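PDB 4V36: lysyl-trna-dependent l-ysyl-phosphatidylgycerol synthase from Bacillus licheniformis, which transfers lysine from lysyl-tRNA to phosphatidylglycerol, modifying a membrane lipid in a way linked to bacterial resistance. Local coordinates for residues K114-I120 against P304-Y310; Q59-G65 against Y90-Q96; D39-F43 against I52-K56; L165-S169 against F185-D189. One frame throughout, in Å; residues are numbered along the deposited sequence.

In the fold
Contacts 1, 2 and 3 lie on one mixed sheet, whereas contact 4 joins helix 159-173 to the turn leading into helix 188-191. Along the sequence contact 3 closes first, then contact 2, and contact 1 joins residues 114-120 to a strand near the C-terminus, enclosing contact 4 in its long loop. Contacts 2 and 3, their centres about 9 Å apart, touch through backbone bonds of Val62 to Ala55 and Leu64 to Gln53. The centres of contacts 1 and 2 are about 20 Å apart, and strands 305-313 and 91-97 are neighbours. Contact 4 lies nearest the bound lysine amide, the side chain of Ser169 being about 8 Å from it and bonded to the pocket residue Arg227.

Contact 1: residues K114-I120 against P304-Y310; sequences KLGEEAI and PVWRGKY
Lys114 carries its aliphatic chain obliquely across the Tyr310 side chain: with CG anti to the backbone N (chi1 -161°) and the rest extended, Lys114 CG comes 3.6 Å from Tyr310 CE2, while NZ runs on to the carboxylate of Glu117. Two residues, Leu115 and Gly116, stand opposite the single Lys309; Leu115 N donates to Lys309 O (2.8 Å) and Gly116 O accepts from Lys309 N. At Glu117 the partner is Gly308, whose lack of a side chain leaves room for the chain of Lys114, and the Glu117 carboxylate, nearly parallel to the Trp306 ring plane (13°), touches Trp306 CB and pairs with Arg296. Buried Glu118 lies among cations: its OE1 is 3.6 Å from Arg307 NH2, the planes 71° apart, and its OE2 is 4.0 Å from Lys309 NZ, a long bridge. Asn257 also holds OE1, Glu220 shares Arg307 and Gln96 O takes Lys309 NZ, so the charges probably balance as a network. Small Ala119 touches both Pro304 CG and Trp306 CZ3 with its CB, each 3.7 Å away. Ile120 CD1 lies over one face of the Arg307 guanidinium, 3.4 Å from NH2. This is an antiparallel strand pair with a classic bulge, within the mixed sheet of an acetyltransferase-clan domain.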
# COMPACT_ATOMS: atom_id res chain seq x y z
N LYS A 114 -9.12 -0.63 -14.27
CA LYS A 114 -8.61 0.39 -13.36
C LYS A 114 -9.25 0.27 -11.97
O LYS A 114 -10.46 0.42 -11.82
CB LYS A 114 -8.85 1.79 -13.93
CG LYS A 114 -7.98 2.86 -13.30
CD LYS A 114 -8.00 4.14 -14.13
CE LYS A 114 -6.97 5.15 -13.61
NZ LYS A 114 -6.96 6.39 -14.41
N LEU A 115 -8.41 -0.00 -10.98
CA LEU A 115 -8.87 -0.21 -9.61
C LEU A 115 -9.04 1.11 -8.86
O LEU A 115 -9.90 1.24 -7.99
CB LEU A 115 -7.88 -1.10 -8.85
CG LEU A 115 -7.62 -2.48 -9.44
CD1 LEU A 115 -6.31 -3.05 -8.93
CD2 LEU A 115 -8.78 -3.42 -9.11
N GLY A 116 -8.22 2.09 -9.21
CA GLY A 116 -8.22 3.37 -8.53
C GLY A 116 -6.95 4.14 -8.86
O GLY A 116 -6.20 3.75 -9.75
N GLU A 117 -6.71 5.22 -8.12
CA GLU A 117 -5.52 6.03 -8.35
C GLU A 117 -4.82 6.37 -7.04
O GLU A 117 -5.47 6.63 -6.03
CB GLU A 117 -5.89 7.32 -9.09
CG GLU A 117 -6.30 7.11 -10.54
CD GLU A 117 -6.85 8.36 -11.19
OE1 GLU A 117 -7.77 8.99 -10.61
OE2 GLU A 117 -6.37 8.73 -12.29
N GLU A 118 -3.50 6.34 -7.07
CA GLU A 118 -2.70 6.71 -5.90
C GLU A 118 -2.48 8.22 -5.86
O GLU A 118 -2.11 8.83 -6.87
CB GLU A 118 -1.35 5.99 -5.91
CG GLU A 118 -1.43 4.51 -5.61
CD GLU A 118 -0.07 3.85 -5.57
OE1 GLU A 118 0.89 4.43 -6.11
OE2 GLU A 118 0.05 2.74 -5.00
N ALA A 119 -2.71 8.82 -4.70
CA ALA A 119 -2.51 10.25 -4.53
C ALA A 119 -1.04 10.55 -4.25
O ALA A 119 -0.51 10.22 -3.19
CB ALA A 119 -3.38 10.78 -3.40
N ILE A 120 -0.38 11.20 -5.21
CA ILE A 120 1.02 11.56 -5.07
C ILE A 120 1.17 13.06 -4.84
O ILE A 120 0.93 13.86 -5.74
CB ILE A 120 1.84 11.16 -6.31
CG1 ILE A 120 1.53 9.71 -6.70
CG2 ILE A 120 3.32 11.36 -6.06
CD1 ILE A 120 1.81 8.71 -5.61
N PRO A 304 -3.04 16.30 -5.29
CA PRO A 304 -2.01 15.34 -5.69
C PRO A 304 -2.01 15.05 -7.19
O PRO A 304 -2.96 15.42 -7.89
CB PRO A 304 -2.40 14.09 -4.91
CG PRO A 304 -3.90 14.15 -4.90
CD PRO A 304 -4.28 15.62 -4.88
N VAL A 305 -0.96 14.39 -7.66
CA VAL A 305 -0.94 13.85 -9.01
C VAL A 305 -1.40 12.40 -8.96
O VAL A 305 -0.74 11.56 -8.33
CB VAL A 305 0.45 13.95 -9.65
CG1 VAL A 305 0.43 13.34 -11.05
CG2 VAL A 305 0.92 15.39 -9.70
N TRP A 306 -2.52 12.10 -9.61
CA TRP A 306 -3.10 10.76 -9.54
C TRP A 306 -2.33 9.76 -10.39
O TRP A 306 -2.05 10.02 -11.56
CB TRP A 306 -4.57 10.80 -9.96
CG TRP A 306 -5.42 11.67 -9.08
CD1 TRP A 306 -5.92 12.90 -9.38
CD2 TRP A 306 -5.85 11.37 -7.74
NE1 TRP A 306 -6.65 13.39 -8.32
CE2 TRP A 306 -6.62 12.47 -7.30
CE3 TRP A 306 -5.66 10.29 -6.88
CZ2 TRP A 306 -7.20 12.51 -6.04
CZ3 TRP A 306 -6.24 10.34 -5.63
CH2 TRP A 306 -7.00 11.44 -5.22
N ARG A 307 -2.00 8.62 -9.80
CA ARG A 307 -1.35 7.54 -10.53
C ARG A 307 -2.20 6.27 -10.47
O ARG A 307 -2.36 5.67 -9.40
CB ARG A 307 0.05 7.27 -9.98
CG ARG A 307 0.80 6.18 -10.73
CD ARG A 307 2.31 6.26 -10.52
NE ARG A 307 2.70 5.93 -9.15
CZ ARG A 307 3.43 6.73 -8.37
NH1 ARG A 307 3.85 7.90 -8.83
NH2 ARG A 307 3.74 6.35 -7.14
N GLY A 308 -2.73 5.87 -11.61
CA GLY A 308 -3.66 4.75 -11.68
C GLY A 308 -3.06 3.39 -11.39
O GLY A 308 -1.91 3.11 -11.74
N LYS A 309 -3.84 2.55 -10.73
CA LYS A 309 -3.46 1.16 -10.48
C LYS A 309 -4.47 0.24 -11.17
O LYS A 309 -5.67 0.53 -11.17
CB LYS A 309 -3.40 0.87 -8.98
CG LYS A 309 -2.58 1.88 -8.19
CD LYS A 309 -1.36 1.25 -7.55
CE LYS A 309 -0.37 0.76 -8.60
NZ LYS A 309 0.85 0.19 -7.97
N TYR A 310 -3.99 -0.85 -11.74
CA TYR A 310 -4.84 -1.69 -12.58
C TYR A 310 -4.84 -3.16 -12.18
O TYR A 310 -3.87 -3.67 -11.62
CB TYR A 310 -4.41 -1.57 -14.05
CG TYR A 310 -4.49 -0.16 -14.60
CD1 TYR A 310 -3.43 0.72 -14.46
CD2 TYR A 310 -5.63 0.27 -15.26
CE1 TYR A 310 -3.50 2.01 -14.96
CE2 TYR A 310 -5.71 1.56 -15.77
CZ TYR A 310 -4.65 2.42 -15.62
OH TYR A 310 -4.73 3.70 -16.12

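Contact 2: residues Q59-G65 against Y90-Q96; sequences QRLVVLG and YLVIFYQ
Leu61 bonds through its backbone to both Leu91 and Ile93, in a set of six hydrogen bonds that zip the two strands in register, alternate residues such as Leu61 bonding to the two that flank their partner. Leu61 N gives to Leu91 O and Leu61 O takes from Ile93 N, both at 2.7 Å; the pattern runs from Leu91 N on Gln59 O to Gly65 N on Tyr95 O. Weaker CA-H...O contacts fill in between them, such as Arg60 CA to Leu91 O. The short segments run parallel, 23° apart, and belong to a beta-alpha-beta unit in which helix 74-87 carries the chain from strand 60-69 to strand 91-97. Apolar contacts follow, and beta-branched valines suit such extended chain. On the face toward that helix, Val63 runs beside Phe94, Val63 CB being 3.6 Å from Phe94 CD2. Val63 CG2 meets Val92 CG1 at 4.1 Å; Phe81 covers both valines. Near the start of the strands Leu61 CD1 meets the edge of the Tyr90 ring at CD2 (4.0 Å). On the other face, Leu64 CD1 reaches the edge of the Tyr95 ring, 3.8 Å from CD2. The first torsion of Leu64 (chi1 -177°) points its branch the same way as the tyrosine. Helix 319-330 borders this face through Ile93 and Tyr95. Where the two strands begin, the extended Arg60 runs alongside Leu91, whose CD2 lies over one face of the guanidinium.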
# COMPACT_ATOMS: atom_id res chain seq x y z
N GLN A 59 -7.06 -22.76 -7.34
CA GLN A 59 -6.29 -22.97 -8.56
C GLN A 59 -5.95 -21.64 -9.22
O GLN A 59 -5.69 -21.58 -10.42
CB GLN A 59 -7.07 -23.85 -9.54
CG GLN A 59 -7.26 -25.30 -9.08
CD GLN A 59 -8.33 -25.45 -8.02
OE1 GLN A 59 -9.34 -24.75 -8.05
NE2 GLN A 59 -8.11 -26.36 -7.08
N ARG A 60 -5.94 -20.57 -8.42
CA ARG A 60 -5.67 -19.23 -8.94
C ARG A 60 -4.62 -18.50 -8.11
O ARG A 60 -4.71 -18.44 -6.89
CB ARG A 60 -6.96 -18.41 -9.00
CG ARG A 60 -8.07 -19.07 -9.82
CD ARG A 60 -9.30 -18.20 -9.92
NE ARG A 60 -10.41 -18.91 -10.55
CZ ARG A 60 -11.55 -18.34 -10.92
NH1 ARG A 60 -11.74 -17.04 -10.73
NH2 ARG A 60 -12.50 -19.07 -11.49
N LEU A 61 -3.62 -17.94 -8.79
CA LEU A 61 -2.55 -17.20 -8.13
C LEU A 61 -2.74 -15.70 -8.31
O LEU A 61 -2.94 -15.22 -9.42
CB LEU A 61 -1.19 -17.63 -8.68
CG LEU A 61 -0.82 -19.11 -8.63
CD1 LEU A 61 0.49 -19.36 -9.36
CD2 LEU A 61 -0.73 -19.59 -7.19
N VAL A 62 -2.66 -14.96 -7.20
CA VAL A 62 -2.80 -13.51 -7.25
C VAL A 62 -1.47 -12.81 -6.97
O VAL A 62 -0.95 -12.88 -5.86
CB VAL A 62 -3.85 -13.00 -6.24
CG1 VAL A 62 -4.04 -11.50 -6.39
CG2 VAL A 62 -5.17 -13.73 -6.43
N VAL A 63 -0.93 -12.15 -7.99
CA VAL A 63 0.33 -11.43 -7.86
C VAL A 63 0.09 -10.01 -7.34
O VAL A 63 -0.82 -9.32 -7.78
CB VAL A 63 1.08 -11.35 -9.20
CG1 VAL A 63 2.37 -10.56 -9.07
CG2 VAL A 63 1.37 -12.75 -9.73
N LEU A 64 0.92 -9.58 -6.38
CA LEU A 64 0.81 -8.24 -5.83
C LEU A 64 1.72 -7.26 -6.57
O LEU A 64 2.93 -7.23 -6.34
CB LEU A 64 1.14 -8.24 -4.34
CG LEU A 64 0.99 -6.90 -3.62
CD1 LEU A 64 -0.45 -6.40 -3.73
CD2 LEU A 64 1.41 -7.00 -2.17
N GLY A 65 1.13 -6.47 -7.46
CA GLY A 65 1.87 -5.44 -8.17
C GLY A 65 2.76 -5.96 -9.28
O GLY A 65 2.73 -7.14 -9.62
N TYR A 90 -2.72 -23.44 -13.21
CA TYR A 90 -3.22 -22.34 -12.39
C TYR A 90 -3.52 -21.10 -13.21
O TYR A 90 -2.81 -20.79 -14.17
CB TYR A 90 -2.21 -22.00 -11.28
CG TYR A 90 -2.03 -23.08 -10.24
CD1 TYR A 90 -2.94 -24.12 -10.11
CD2 TYR A 90 -0.94 -23.05 -9.38
CE1 TYR A 90 -2.78 -25.10 -9.16
CE2 TYR A 90 -0.77 -24.04 -8.42
CZ TYR A 90 -1.69 -25.06 -8.32
OH TYR A 90 -1.52 -26.04 -7.37
N LEU A 91 -4.57 -20.38 -12.83
CA LEU A 91 -4.88 -19.09 -13.43
C LEU A 91 -4.13 -18.00 -12.67
O LEU A 91 -4.08 -18.01 -11.44
CB LEU A 91 -6.38 -18.83 -13.40
CG LEU A 91 -6.86 -17.51 -14.02
CD1 LEU A 91 -6.60 -17.48 -15.52
CD2 LEU A 91 -8.34 -17.28 -13.73
N VAL A 92 -3.53 -17.07 -13.40
CA VAL A 92 -2.73 -16.03 -12.77
C VAL A 92 -3.38 -14.65 -12.87
O VAL A 92 -3.77 -14.21 -13.95
CB VAL A 92 -1.32 -15.96 -13.38
CG1 VAL A 92 -0.51 -14.85 -12.72
CG2 VAL A 92 -0.61 -17.29 -13.22
N ILE A 93 -3.48 -13.98 -11.72
CA ILE A 93 -4.06 -12.65 -11.65
C ILE A 93 -3.02 -11.65 -11.13
O ILE A 93 -2.28 -11.95 -10.19
CB ILE A 93 -5.30 -12.62 -10.74
CG1 ILE A 93 -6.28 -13.73 -11.14
CG2 ILE A 93 -5.98 -11.26 -10.79
CD1 ILE A 93 -7.37 -13.97 -10.12
N PHE A 94 -2.95 -10.48 -11.75
CA PHE A 94 -2.04 -9.43 -11.30
C PHE A 94 -2.83 -8.28 -10.68
O PHE A 94 -3.71 -7.71 -11.31
CB PHE A 94 -1.18 -8.93 -12.46
CG PHE A 94 -0.26 -9.97 -13.03
CD1 PHE A 94 -0.68 -10.82 -14.04
CD2 PHE A 94 1.03 -10.11 -12.54
CE1 PHE A 94 0.17 -11.78 -14.56
CE2 PHE A 94 1.88 -11.07 -13.05
CZ PHE A 94 1.45 -11.91 -14.06
N TYR A 95 -2.49 -7.94 -9.44
CA TYR A 95 -3.24 -6.94 -8.69
C TYR A 95 -2.42 -5.67 -8.43
O TYR A 95 -1.30 -5.74 -7.93
CB TYR A 95 -3.73 -7.53 -7.37
CG TYR A 95 -4.44 -6.55 -6.48
CD1 TYR A 95 -5.67 -6.02 -6.85
CD2 TYR A 95 -3.90 -6.17 -5.26
CE1 TYR A 95 -6.33 -5.12 -6.03
CE2 TYR A 95 -4.55 -5.28 -4.44
CZ TYR A 95 -5.77 -4.75 -4.82
OH TYR A 95 -6.42 -3.86 -4.00
N GLN A 96 -3.00 -4.53 -8.78
CA GLN A 96 -2.38 -3.21 -8.62
C GLN A 96 -1.07 -3.07 -9.39
O GLN A 96 -0.03 -2.77 -8.81
CB GLN A 96 -2.15 -2.90 -7.14
CG GLN A 96 -3.41 -2.58 -6.37
CD GLN A 96 -3.13 -1.86 -5.06
OE1 GLN A 96 -2.12 -1.18 -4.92
NE2 GLN A 96 -4.04 -2.00 -4.10

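Contact 3: residues D39-F43 against I52-K56; sequences DKRFF and IQFAK
Phe54 offers one ring face to Arg41 CB, and the two fit as a CH-pi pair: CB stands 4.0 Å from the ring centroid and 24° off the normal, offset toward the rim. Phe54 can do this because its CG sits between the backbone N and the carbonyl carbon (chi1 66°), which swings the ring across toward the opposite strand. Phe54 CE1 also reaches Phe43 CB at 3.9 Å. A flat aromatic suits this place, giving the arginine methylene a broad surface, while the Arg41 guanidinium group goes on to the carbonyl of Ile10 through NE. On the other face of the pair, Phe42 and Gln53 run alongside each other in the same direction, with ring and amide planes 59° apart; Gln53 CG touches Phe42 CE1 at 3.6 Å, and its NE2 bonds to Ser32. The backbone holds these groups in step: Arg41 N to Phe54 O is 2.8 Å, and Phe43 N to Ile52 O is also 2.8 Å, each with a bond back from the partner. In this hairpin strand 41-44 is the outermost strand of the sheet, and strand 50-57 links it to strand 60-69; helix 74-87 lies against Phe43, Ile52 and Phe54, helix 16-25 against Phe42 and Gln53.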
# COMPACT_ATOMS: atom_id res chain seq x y z
N ASP A 39 3.21 -13.23 4.35
CA ASP A 39 1.94 -13.83 3.95
C ASP A 39 1.84 -14.00 2.44
O ASP A 39 0.77 -14.26 1.90
CB ASP A 39 0.77 -12.99 4.46
CG ASP A 39 0.74 -11.59 3.87
OD1 ASP A 39 1.81 -11.13 3.41
OD2 ASP A 39 -0.33 -10.96 3.88
N LYS A 40 2.98 -13.85 1.76
CA LYS A 40 3.04 -14.02 0.32
C LYS A 40 4.24 -14.87 -0.07
O LYS A 40 5.32 -14.75 0.52
CB LYS A 40 3.10 -12.67 -0.39
CG LYS A 40 1.81 -11.88 -0.34
CD LYS A 40 2.00 -10.47 -0.87
CE LYS A 40 2.90 -9.66 0.05
NZ LYS A 40 2.32 -9.54 1.41
N ARG A 41 4.06 -15.74 -1.06
CA ARG A 41 5.16 -16.55 -1.57
C ARG A 41 5.98 -15.75 -2.58
O ARG A 41 5.48 -14.82 -3.20
CB ARG A 41 4.64 -17.84 -2.20
CG ARG A 41 3.90 -18.75 -1.24
CD ARG A 41 3.57 -20.09 -1.88
NE ARG A 41 4.77 -20.82 -2.27
CZ ARG A 41 5.46 -21.63 -1.47
NH1 ARG A 41 5.06 -21.82 -0.22
NH2 ARG A 41 6.54 -22.25 -1.92
N PHE A 42 7.25 -16.13 -2.73
CA PHE A 42 8.15 -15.41 -3.62
C PHE A 42 8.55 -16.25 -4.82
O PHE A 42 8.71 -17.47 -4.72
CB PHE A 42 9.40 -14.94 -2.87
CG PHE A 42 9.11 -13.94 -1.79
CD1 PHE A 42 7.99 -13.13 -1.85
CD2 PHE A 42 9.98 -13.80 -0.71
CE1 PHE A 42 7.73 -12.21 -0.85
CE2 PHE A 42 9.72 -12.88 0.28
CZ PHE A 42 8.60 -12.08 0.21
N PHE A 43 8.72 -15.60 -5.97
CA PHE A 43 9.20 -16.27 -7.17
C PHE A 43 10.34 -15.46 -7.79
O PHE A 43 10.10 -14.47 -8.49
CB PHE A 43 8.07 -16.46 -8.18
CG PHE A 43 8.47 -17.26 -9.40
CD1 PHE A 43 8.37 -18.64 -9.40
CD2 PHE A 43 8.95 -16.62 -10.53
CE1 PHE A 43 8.74 -19.37 -10.51
CE2 PHE A 43 9.33 -17.35 -11.65
CZ PHE A 43 9.22 -18.73 -11.64
N ILE A 52 8.74 -11.88 -8.17
CA ILE A 52 7.28 -11.80 -8.16
C ILE A 52 6.72 -12.30 -6.83
O ILE A 52 6.97 -13.43 -6.42
CB ILE A 52 6.66 -12.61 -9.31
CG1 ILE A 52 6.81 -11.85 -10.63
CG2 ILE A 52 5.19 -12.89 -9.03
CD1 ILE A 52 6.12 -12.53 -11.80
N GLN A 53 5.98 -11.43 -6.15
CA GLN A 53 5.31 -11.81 -4.90
C GLN A 53 3.85 -12.14 -5.18
O GLN A 53 3.19 -11.43 -5.94
CB GLN A 53 5.42 -10.68 -3.87
CG GLN A 53 6.83 -10.19 -3.64
CD GLN A 53 6.90 -9.09 -2.60
OE1 GLN A 53 5.99 -8.93 -1.78
NE2 GLN A 53 7.98 -8.32 -2.63
N PHE A 54 3.36 -13.21 -4.58
CA PHE A 54 2.00 -13.67 -4.87
C PHE A 54 1.39 -14.48 -3.74
O PHE A 54 2.06 -14.84 -2.78
CB PHE A 54 2.00 -14.51 -6.15
CG PHE A 54 2.75 -15.80 -6.04
CD1 PHE A 54 4.13 -15.83 -6.18
CD2 PHE A 54 2.09 -16.99 -5.79
CE1 PHE A 54 4.83 -17.02 -6.08
CE2 PHE A 54 2.78 -18.18 -5.68
CZ PHE A 54 4.15 -18.19 -5.82
N ALA A 55 0.09 -14.75 -3.87
CA ALA A 55 -0.62 -15.61 -2.93
C ALA A 55 -1.47 -16.60 -3.70
O ALA A 55 -1.97 -16.30 -4.79
CB ALA A 55 -1.47 -14.78 -1.98
N LYS A 56 -1.64 -17.80 -3.14
CA LYS A 56 -2.39 -18.85 -3.81
C LYS A 56 -3.82 -18.94 -3.29
O LYS A 56 -4.05 -19.00 -2.09
CB LYS A 56 -1.68 -20.20 -3.64
CG LYS A 56 -2.36 -21.36 -4.34
CD LYS A 56 -1.56 -22.65 -4.17
CE LYS A 56 -2.27 -23.83 -4.80
NZ LYS A 56 -3.60 -24.08 -4.17

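Contact 4: residues L165-S169 against F185-D189; sequences LRQVS and FFQED
Glu188 OE2 is gripped by two arginines: Arg166 NH2 at 3.3 Å, in a salt bridge whose hydrogen bond is weak (138° at the hydrogen), and Arg159, which lies outside both segments. The oxygen comes in at the edge of the Arg166 guanidinium, whose plane is turned 74° from the carboxylate. The motif is a helix docked on the turn that leads into a second helix: residues 165-169 belong to helix 159-173, Phe186 is the centre of an inverse gamma turn, and Gln187 is the N-cap of helix 188-191. Phe186 carries most of the contact. Its ring extends to the first helix, where CZ meets the backbone of Arg166, Phe186 CE2 lies 3.9 Å from Leu165 CB at the ring edge, and Phe186 CD2 lies 3.7 Å from Ser169 OG. A broad flat ring suits this place because it reaches Leu165, Arg166 and Ser169 of one turn, and the small Ser169 lets it come close. Consistent with a second-shell role, Ser169 OG bonds to Arg227 of the lysine amide pocket. Arg166 bends at chi3 so that a face of its guanidinium takes Phe186 CE1, the planes 65° apart. A water completes the link: it donates to Phe186 O at a very short 2.5 Å and weakly accepts from Arg166 NH1 at 3.3 Å.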
# COMPACT_ATOMS: atom_id res chain seq x y z
N LEU A 165 2.50 1.09 21.13
CA LEU A 165 1.95 1.13 19.78
C LEU A 165 0.78 0.17 19.65
O LEU A 165 -0.19 0.45 18.95
CB LEU A 165 3.02 0.80 18.74
CG LEU A 165 4.24 1.72 18.66
CD1 LEU A 165 5.12 1.33 17.49
CD2 LEU A 165 3.82 3.17 18.55
N ARG A 166 0.88 -0.97 20.32
CA ARG A 166 -0.18 -1.98 20.26
C ARG A 166 -1.46 -1.48 20.92
O ARG A 166 -2.56 -1.72 20.41
CB ARG A 166 0.28 -3.28 20.94
CG ARG A 166 -0.78 -4.38 20.92
CD ARG A 166 -0.26 -5.67 21.54
NE ARG A 166 0.84 -6.25 20.78
CZ ARG A 166 0.69 -6.99 19.69
NH1 ARG A 166 -0.52 -7.25 19.22
NH2 ARG A 166 1.76 -7.48 19.06
N GLN A 167 -1.31 -0.78 22.04
CA GLN A 167 -2.45 -0.20 22.74
C GLN A 167 -3.18 0.79 21.85
O GLN A 167 -4.41 0.82 21.82
CB GLN A 167 -1.99 0.48 24.03
CG GLN A 167 -1.45 -0.47 25.08
CD GLN A 167 -0.85 0.24 26.28
OE1 GLN A 167 -0.82 1.47 26.32
NE2 GLN A 167 -0.38 -0.53 27.25
N VAL A 168 -2.42 1.60 21.12
CA VAL A 168 -2.98 2.53 20.15
C VAL A 168 -3.64 1.77 19.00
O VAL A 168 -4.74 2.12 18.56
CB VAL A 168 -1.91 3.49 19.60
CG1 VAL A 168 -2.47 4.32 18.45
CG2 VAL A 168 -1.38 4.38 20.71
N SER A 169 -2.96 0.74 18.52
CA SER A 169 -3.46 -0.06 17.41
C SER A 169 -4.74 -0.80 17.77
O SER A 169 -5.72 -0.75 17.03
CB SER A 169 -2.39 -1.06 16.95
OG SER A 169 -2.89 -1.91 15.93
N PHE A 185 -0.37 -5.01 8.53
CA PHE A 185 -0.98 -5.24 9.83
C PHE A 185 0.07 -5.16 10.92
O PHE A 185 1.27 -5.06 10.64
CB PHE A 185 -1.70 -6.59 9.86
CG PHE A 185 -0.88 -7.74 9.35
CD1 PHE A 185 -0.02 -8.43 10.19
CD2 PHE A 185 -0.98 -8.15 8.03
CE1 PHE A 185 0.73 -9.49 9.73
CE2 PHE A 185 -0.23 -9.21 7.55
CZ PHE A 185 0.63 -9.88 8.41
N PHE A 186 -0.37 -5.21 12.17
CA PHE A 186 0.54 -5.08 13.30
C PHE A 186 1.32 -6.37 13.55
O PHE A 186 0.88 -7.24 14.30
CB PHE A 186 -0.23 -4.68 14.56
CG PHE A 186 0.63 -4.08 15.64
CD1 PHE A 186 1.36 -4.89 16.49
CD2 PHE A 186 0.70 -2.71 15.80
CE1 PHE A 186 2.16 -4.34 17.48
CE2 PHE A 186 1.49 -2.15 16.79
CZ PHE A 186 2.22 -2.97 17.63
N GLN A 187 2.48 -6.49 12.91
CA GLN A 187 3.40 -7.58 13.18
C GLN A 187 4.75 -7.02 13.61
O GLN A 187 5.31 -6.14 12.95
CB GLN A 187 3.57 -8.49 11.96
CG GLN A 187 4.50 -9.67 12.22
CD GLN A 187 5.00 -10.31 10.95
OE1 GLN A 187 6.02 -9.90 10.40
NE2 GLN A 187 4.30 -11.33 10.48
N GLU A 188 5.27 -7.53 14.72
CA GLU A 188 6.50 -7.02 15.31
C GLU A 188 7.70 -7.13 14.38
O GLU A 188 8.48 -6.18 14.27
CB GLU A 188 6.76 -7.74 16.63
CG GLU A 188 5.63 -7.58 17.63
CD GLU A 188 5.72 -8.55 18.79
OE1 GLU A 188 6.65 -9.37 18.81
OE2 GLU A 188 4.84 -8.49 19.68
N ASP A 189 7.85 -8.27 13.72
CA ASP A 189 8.92 -8.46 12.73
C ASP A 189 8.84 -7.40 11.64
O ASP A 189 9.84 -6.78 11.28
CB ASP A 189 8.84 -9.85 12.11
CG ASP A 189 9.55 -10.91 12.93
OD1 ASP A 189 10.62 -10.60 13.50
OD2 ASP A 189 9.04 -12.05 13.00
O HOH W 1 -0.80 -8.02 16.02